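Local coordinates for cupin type-2 domain-containing protein (Neisseria meningitidis, PDB 2I45), which is of unknown function but has a small cupin beta-barrel fold, a scaffold that in many relatives holds a metal or small ligand, at residues Q10-I15 against F31-L36; A54-M59 against G92-L97. All blocks are in the same frame, centred on the assembly; numbering follows the deposited sequence.

Contact 1: residues Q10-I15 against F31-L36; sequences QHLAAI and FHLVKL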
loop_
_atom_site.group_PDB
_atom_site.type_symbol
_atom_site.label_atom_id
_atom_site.label_comp_id
_atom_site.label_asym_id
_atom_site.label_seq_id
_atom_site.Cartn_x
_atom_site.Cartn_y
_atom_site.Cartn_z
ATOM N N GLN B 10 10.465 -1.751 10.134
ATOM C CA GLN B 10 10.667 -1.484 11.517
ATOM C C GLN B 10 9.345 -1.547 12.357
ATOM O O GLN B 10 9.382 -2.097 13.465
ATOM C CB GLN B 10 11.530 -0.230 11.731
ATOM C CG GLN B 10 10.745 0.999 12.116
ATOM C CD GLN B 10 11.547 2.285 11.976
ATOM O OE1 GLN B 10 11.052 3.357 12.367
ATOM N NE2 GLN B 10 12.774 2.198 11.406
ATOM N N HIS B 11 8.202 -1.052 11.855
ATOM C CA HIS B 11 6.938 -1.235 12.616
ATOM C C HIS B 11 6.574 -2.725 12.839
ATOM O O HIS B 11 6.096 -3.155 13.916
ATOM C CB HIS B 11 5.764 -0.518 11.949
ATOM C CG HIS B 11 5.651 0.917 12.324
ATOM N ND1 HIS B 11 4.654 1.396 13.130
ATOM C CD2 HIS B 11 6.415 1.988 12.011
ATOM C CE1 HIS B 11 4.803 2.699 13.303
ATOM N NE2 HIS B 11 5.869 3.085 12.639
ATOM N N LEU B 12 6.790 -3.517 11.809
ATOM C CA LEU B 12 6.435 -4.894 11.907
ATOM C C LEU B 12 7.364 -5.593 12.894
ATOM O O LEU B 12 6.881 -6.205 13.836
ATOM C CB LEU B 12 6.459 -5.558 10.525
ATOM C CG LEU B 12 5.287 -5.834 9.581
ATOM C CD1 LEU B 12 4.084 -4.895 9.737
ATOM C CD2 LEU B 12 5.883 -5.748 8.155
ATOM N N ALA B 13 8.677 -5.507 12.677
ATOM C CA ALA B 13 9.647 -6.070 13.620
ATOM C C ALA B 13 9.279 -5.841 15.097
ATOM O O ALA B 13 9.567 -6.704 15.920
ATOM C CB ALA B 13 11.067 -5.573 13.323
ATOM N N ALA B 14 8.592 -4.733 15.420
ATOM C CA ALA B 14 8.190 -4.418 16.819
ATOM C C ALA B 14 7.057 -5.295 17.329
ATOM O O ALA B 14 6.835 -5.413 18.541
ATOM C CB ALA B 14 7.789 -2.937 16.966
ATOM N N ILE B 15 6.326 -5.901 16.400
ATOM C CA ILE B 15 5.159 -6.679 16.750
ATOM C C ILE B 15 5.557 -8.145 16.649
ATOM O O ILE B 15 5.877 -8.647 15.594
ATOM C CB ILE B 15 3.890 -6.254 15.930
ATOM C CG1 ILE B 15 3.236 -7.428 15.243
ATOM C CG2 ILE B 15 4.221 -5.250 14.831
ATOM C CD1 ILE B 15 2.306 -8.196 16.132
ATOM N N PHE B 31 -4.076 2.363 8.955
ATOM C CA PHE B 31 -3.218 1.197 8.571
ATOM C C PHE B 31 -3.225 0.220 9.704
ATOM O O PHE B 31 -3.046 0.611 10.873
ATOM C CB PHE B 31 -1.795 1.588 8.167
ATOM C CG PHE B 31 -1.727 2.678 7.101
ATOM C CD1 PHE B 31 -1.423 2.377 5.776
ATOM C CD2 PHE B 31 -1.964 3.996 7.405
ATOM C CE1 PHE B 31 -1.352 3.370 4.777
ATOM C CE2 PHE B 31 -1.924 4.979 6.398
ATOM C CZ PHE B 31 -1.601 4.659 5.099
ATOM N N HIS B 32 -3.498 -1.037 9.352
ATOM C CA HIS B 32 -3.394 -2.140 10.266
ATOM C C HIS B 32 -2.125 -2.952 9.896
ATOM O O HIS B 32 -1.915 -3.318 8.717
ATOM C CB HIS B 32 -4.644 -2.985 10.149
ATOM C CG HIS B 32 -5.893 -2.319 10.650
ATOM N ND1 HIS B 32 -6.665 -2.853 11.662
ATOM C CD2 HIS B 32 -6.502 -1.163 10.287
ATOM C CE1 HIS B 32 -7.700 -2.056 11.895
ATOM N NE2 HIS B 32 -7.625 -1.021 11.071
ATOM N N LEU B 33 -1.256 -3.182 10.875
ATOM C CA LEU B 33 -0.086 -4.071 10.656
ATOM C C LEU B 33 -0.292 -5.232 11.606
ATOM O O LEU B 33 -0.499 -5.019 12.793
ATOM C CB LEU B 33 1.271 -3.405 10.927
ATOM C CG LEU B 33 1.552 -2.002 10.366
ATOM C CD1 LEU B 33 2.740 -1.305 10.960
ATOM C CD2 LEU B 33 1.678 -2.046 8.927
ATOM N N VAL B 34 -0.269 -6.449 11.059
ATOM C CA VAL B 34 -0.625 -7.641 11.811
ATOM C C VAL B 34 0.149 -8.748 11.225
ATOM O O VAL B 34 0.487 -8.694 10.054
ATOM C CB VAL B 34 -2.013 -8.115 11.506
ATOM C CG1 VAL B 34 -2.623 -8.744 12.746
ATOM C CG2 VAL B 34 -2.811 -7.023 10.924
ATOM N N LYS B 35 0.379 -9.797 11.999
ATOM C CA LYS B 35 1.057 -10.929 11.440
ATOM C C LYS B 35 0.089 -12.064 11.510
ATOM O O LYS B 35 -0.609 -12.147 12.448
ATOM C CB LYS B 35 2.330 -11.188 12.206
ATOM C CG LYS B 35 3.363 -10.073 12.000
ATOM C CD LYS B 35 4.797 -10.458 12.534
ATOM C CE LYS B 35 5.755 -9.293 12.398
ATOM N NZ LYS B 35 7.178 -9.578 12.848
ATOM N N LEU B 36 0.065 -12.920 10.481
ATOM C CA LEU B 36 -0.855 -14.047 10.271
ATOM C C LEU B 36 -0.154 -15.402 10.186
ATOM O O LEU B 36 0.900 -15.530 9.511
ATOM C CB LEU B 36 -1.519 -13.853 8.924
ATOM C CG LEU B 36 -2.884 -13.200 8.960
ATOM C CD1 LEU B 36 -3.117 -12.129 10.078
ATOM C CD2 LEU B 36 -3.182 -12.648 7.609
#

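Contact 2: residues A54-M59 against G92-L97; sequences AVEGDM and GCSLVL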
loop_
_atom_site.group_PDB
_atom_site.type_symbol
_atom_site.label_atom_id
_atom_site.label_comp_id
_atom_site.label_asym_id
_atom_site.label_seq_id
_atom_site.Cartn_x
_atom_site.Cartn_y
_atom_site.Cartn_z
ATOM N N ALA B 54 1.181 -7.816 1.082
ATOM C CA ALA B 54 1.874 -8.883 1.754
ATOM C C ALA B 54 3.249 -8.427 1.799
ATOM O O ALA B 54 4.063 -8.690 0.830
ATOM C CB ALA B 54 1.797 -10.144 0.987
ATOM N N VAL B 55 3.519 -7.731 2.901
ATOM C CA VAL B 55 4.855 -7.149 3.124
ATOM C C VAL B 55 5.903 -8.233 3.166
ATOM O O VAL B 55 6.857 -8.161 2.441
ATOM C CB VAL B 55 5.003 -6.275 4.383
ATOM C CG1 VAL B 55 6.380 -5.714 4.428
ATOM C CG2 VAL B 55 3.955 -5.128 4.402
ATOM N N GLU B 56 5.719 -9.248 4.007
ATOM C CA GLU B 56 6.753 -10.340 4.043
ATOM C C GLU B 56 6.028 -11.661 4.237
ATOM O O GLU B 56 5.016 -11.676 4.980
ATOM C CB GLU B 56 7.751 -10.117 5.159
ATOM C CG GLU B 56 8.704 -11.225 5.266
ATOM C CD GLU B 56 9.591 -11.131 6.504
ATOM O OE1 GLU B 56 9.285 -10.258 7.376
ATOM O OE2 GLU B 56 10.575 -11.936 6.595
ATOM N N GLY B 57 6.471 -12.705 3.521
ATOM C CA GLY B 57 5.770 -13.996 3.490
ATOM C C GLY B 57 4.529 -14.090 2.618
ATOM O O GLY B 57 4.017 -13.083 2.153
ATOM N N ASP B 58 3.995 -15.294 2.411
ATOM C CA ASP B 58 2.756 -15.421 1.589
ATOM C C ASP B 58 1.487 -15.677 2.390
ATOM O O ASP B 58 1.540 -16.105 3.498
ATOM C CB ASP B 58 2.926 -16.471 0.487
ATOM C CG ASP B 58 4.311 -16.418 -0.137
ATOM O OD1 ASP B 58 4.959 -15.356 -0.005
ATOM O OD2 ASP B 58 4.778 -17.429 -0.726
HETATM N N MSE B 59 0.340 -15.376 1.831
HETATM C CA MSE B 59 -0.905 -15.639 2.495
HETATM C C MSE B 59 -1.967 -15.966 1.421
HETATM O O MSE B 59 -1.700 -15.907 0.217
HETATM C CB MSE B 59 -1.284 -14.490 3.455
HETATM C CG MSE B 59 -1.405 -13.179 2.822
HETATM SE SE MSE B 59 -2.479 -11.813 3.820
HETATM C CE MSE B 59 -4.170 -12.723 3.776
ATOM N N GLY B 92 3.100 -18.135 7.629
ATOM C CA GLY B 92 3.207 -16.828 8.275
ATOM C C GLY B 92 3.406 -15.652 7.325
ATOM O O GLY B 92 4.210 -15.723 6.420
ATOM N N CYS B 93 2.684 -14.565 7.566
ATOM C CA CYS B 93 2.683 -13.421 6.691
ATOM C C CYS B 93 2.578 -12.163 7.515
ATOM O O CYS B 93 1.668 -12.065 8.400
ATOM C CB CYS B 93 1.423 -13.423 5.818
ATOM S SG CYS B 93 1.437 -12.127 4.535
ATOM N N SER B 94 3.443 -11.185 7.191
ATOM C CA SER B 94 3.275 -9.816 7.656
ATOM C C SER B 94 2.570 -8.972 6.625
ATOM O O SER B 94 2.992 -8.933 5.473
ATOM C CB SER B 94 4.621 -9.216 7.955
ATOM O OG SER B 94 5.293 -10.079 8.851
ATOM N N LEU B 95 1.539 -8.254 7.063
ATOM C CA LEU B 95 0.586 -7.684 6.145
ATOM C C LEU B 95 0.098 -6.305 6.557
ATOM O O LEU B 95 -0.266 -6.102 7.712
ATOM C CB LEU B 95 -0.618 -8.627 6.106
ATOM C CG LEU B 95 -2.059 -8.090 5.876
ATOM C CD1 LEU B 95 -2.371 -7.850 4.404
ATOM C CD2 LEU B 95 -3.101 -9.069 6.355
ATOM N N VAL B 96 0.031 -5.382 5.598
ATOM C CA VAL B 96 -0.630 -4.116 5.827
ATOM C C VAL B 96 -2.026 -4.101 5.248
ATOM O O VAL B 96 -2.237 -4.391 4.056
ATOM C CB VAL B 96 0.106 -2.921 5.204
ATOM C CG1 VAL B 96 -0.653 -1.622 5.588
ATOM C CG2 VAL B 96 1.507 -2.880 5.657
ATOM N N LEU B 97 -2.976 -3.761 6.088
ATOM C CA LEU B 97 -4.279 -3.389 5.582
ATOM C C LEU B 97 -4.422 -1.892 5.485
ATOM O O LEU B 97 -3.897 -1.198 6.358
ATOM C CB LEU B 97 -5.372 -3.878 6.527
ATOM C CG LEU B 97 -6.099 -5.148 6.091
ATOM C CD1 LEU B 97 -5.322 -6.382 6.533
ATOM C CD2 LEU B 97 -7.539 -5.170 6.623
#

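Contact 1: residues Q10-I15 against F31-L36
With CG set opposite its own carbonyl carbon (chi1 -46°), Leu33 directs its branched end at His11 and Leu12 of helix 8-13, and Lys35, with the same kind of first torsion (chi1 -68°) and a fully extended chain beyond it, reaches the backbone carbonyls of Leu12 and Ile15. The two methyls of Leu33 share the work. CD1 presses on His11, lying 3.3 Å from His11 CB and meeting the imidazole obliquely. CD2 and the CB–CG stem take Leu12, whose CD1 comes within 3.4 Å of Leu33 CB, the two leucine side chains running at about a right angle. A branched leucine suits this place because it can fill the angle between two successive helix residues. His11 gives its aliphatic CB to the apolar patch while its ND1 makes a weak hydrogen bond to Glu22, so the ring links the helix to the neighbouring strand as well.

Two residues further along the same strand, lysine does a different job. Its methylenes run past Ile15 in the opposite direction, with Lys35 CG 4.2 Å from Ile15 CG1, and the ammonium donates a weak hydrogen bond to the backbone, Lys35 NZ to Ile15 O at 3.2 Å. Leu12 O also lies near, 3.5 Å from Lys35 NZ; it already accepts the 2.6 Å bond from Ile15 N. A positive end probably suits a place beside two carbonyl oxygens. Leu12 also touches Ser94 on the adjoining strand. The arrangement is that of a short N-terminal helix packed on one face of the antiparallel sheet of the cupin fold.

Contact 2: residues A54-M59 against G92-L97
Ser94 O is gripped by two successive backbone amides of strand 50-56. Glu56 N lies 3.1 Å from Ser94 O, nearly straight at hydrogen (163°). Val55 N, at 2.9 Å from the same Ser94 O, makes a weak and strongly bent bond. Two residues facing one make this a classic beta bulge, set in the antiparallel sheet of the cupin fold. Glu56 and Ser94 form a hydrogen-bonded pair, completed by Ser94 N to Glu56 O at 2.8 Å. That carbonyl oxygen also receives a CA-H contact from Cys93.

The extra residue, Val55, sends CG2 to Val96 CG2, 3.6 Å away, and Leu12 of helix 8-13 touches Val55; a compact beta-branched residue suits a site between strand and helix. Glu56 carries its carboxylate to the exposed border, whereas small Ser94 fits the buried place opposite. At Gly57 the positive phi (78°) and the closeness of Gly92 O suit glycine, which has no CB. Its amide is held by Glu73, which also binds Asp58 OD1 through its backbone N.

Met59, present as selenomethionine, has a long, flexible side chain that reaches both Cys93 and Leu95, two residues apart on strand 92-99. Chi1 (58°) sets CG against Cys93 SG and the near-extended chi2 carries SE on, so that Met59 SE lies 3.8 Å from Leu95 CD2.

The two contacts lie side by side in one antiparallel sheet, their centres about 9 Å apart. Along the chain they come in series: contact 1 closes at strand 29-37 before contact 2 opens at strand 50-56, and strand 92-99 then returns to lie between these two. The segments 31-36 and 92-97 are therefore direct neighbours, joined by probable backbone hydrogen bonds such as Leu36 N to Cys93 O, and by Leu33 packing on Val96. Helix 8-13 covers the face where both contacts meet. Contact 1 seats the helix on the five-stranded sheet, and contact 2 joins two strands of that sheet just before the chain enters the three-stranded one.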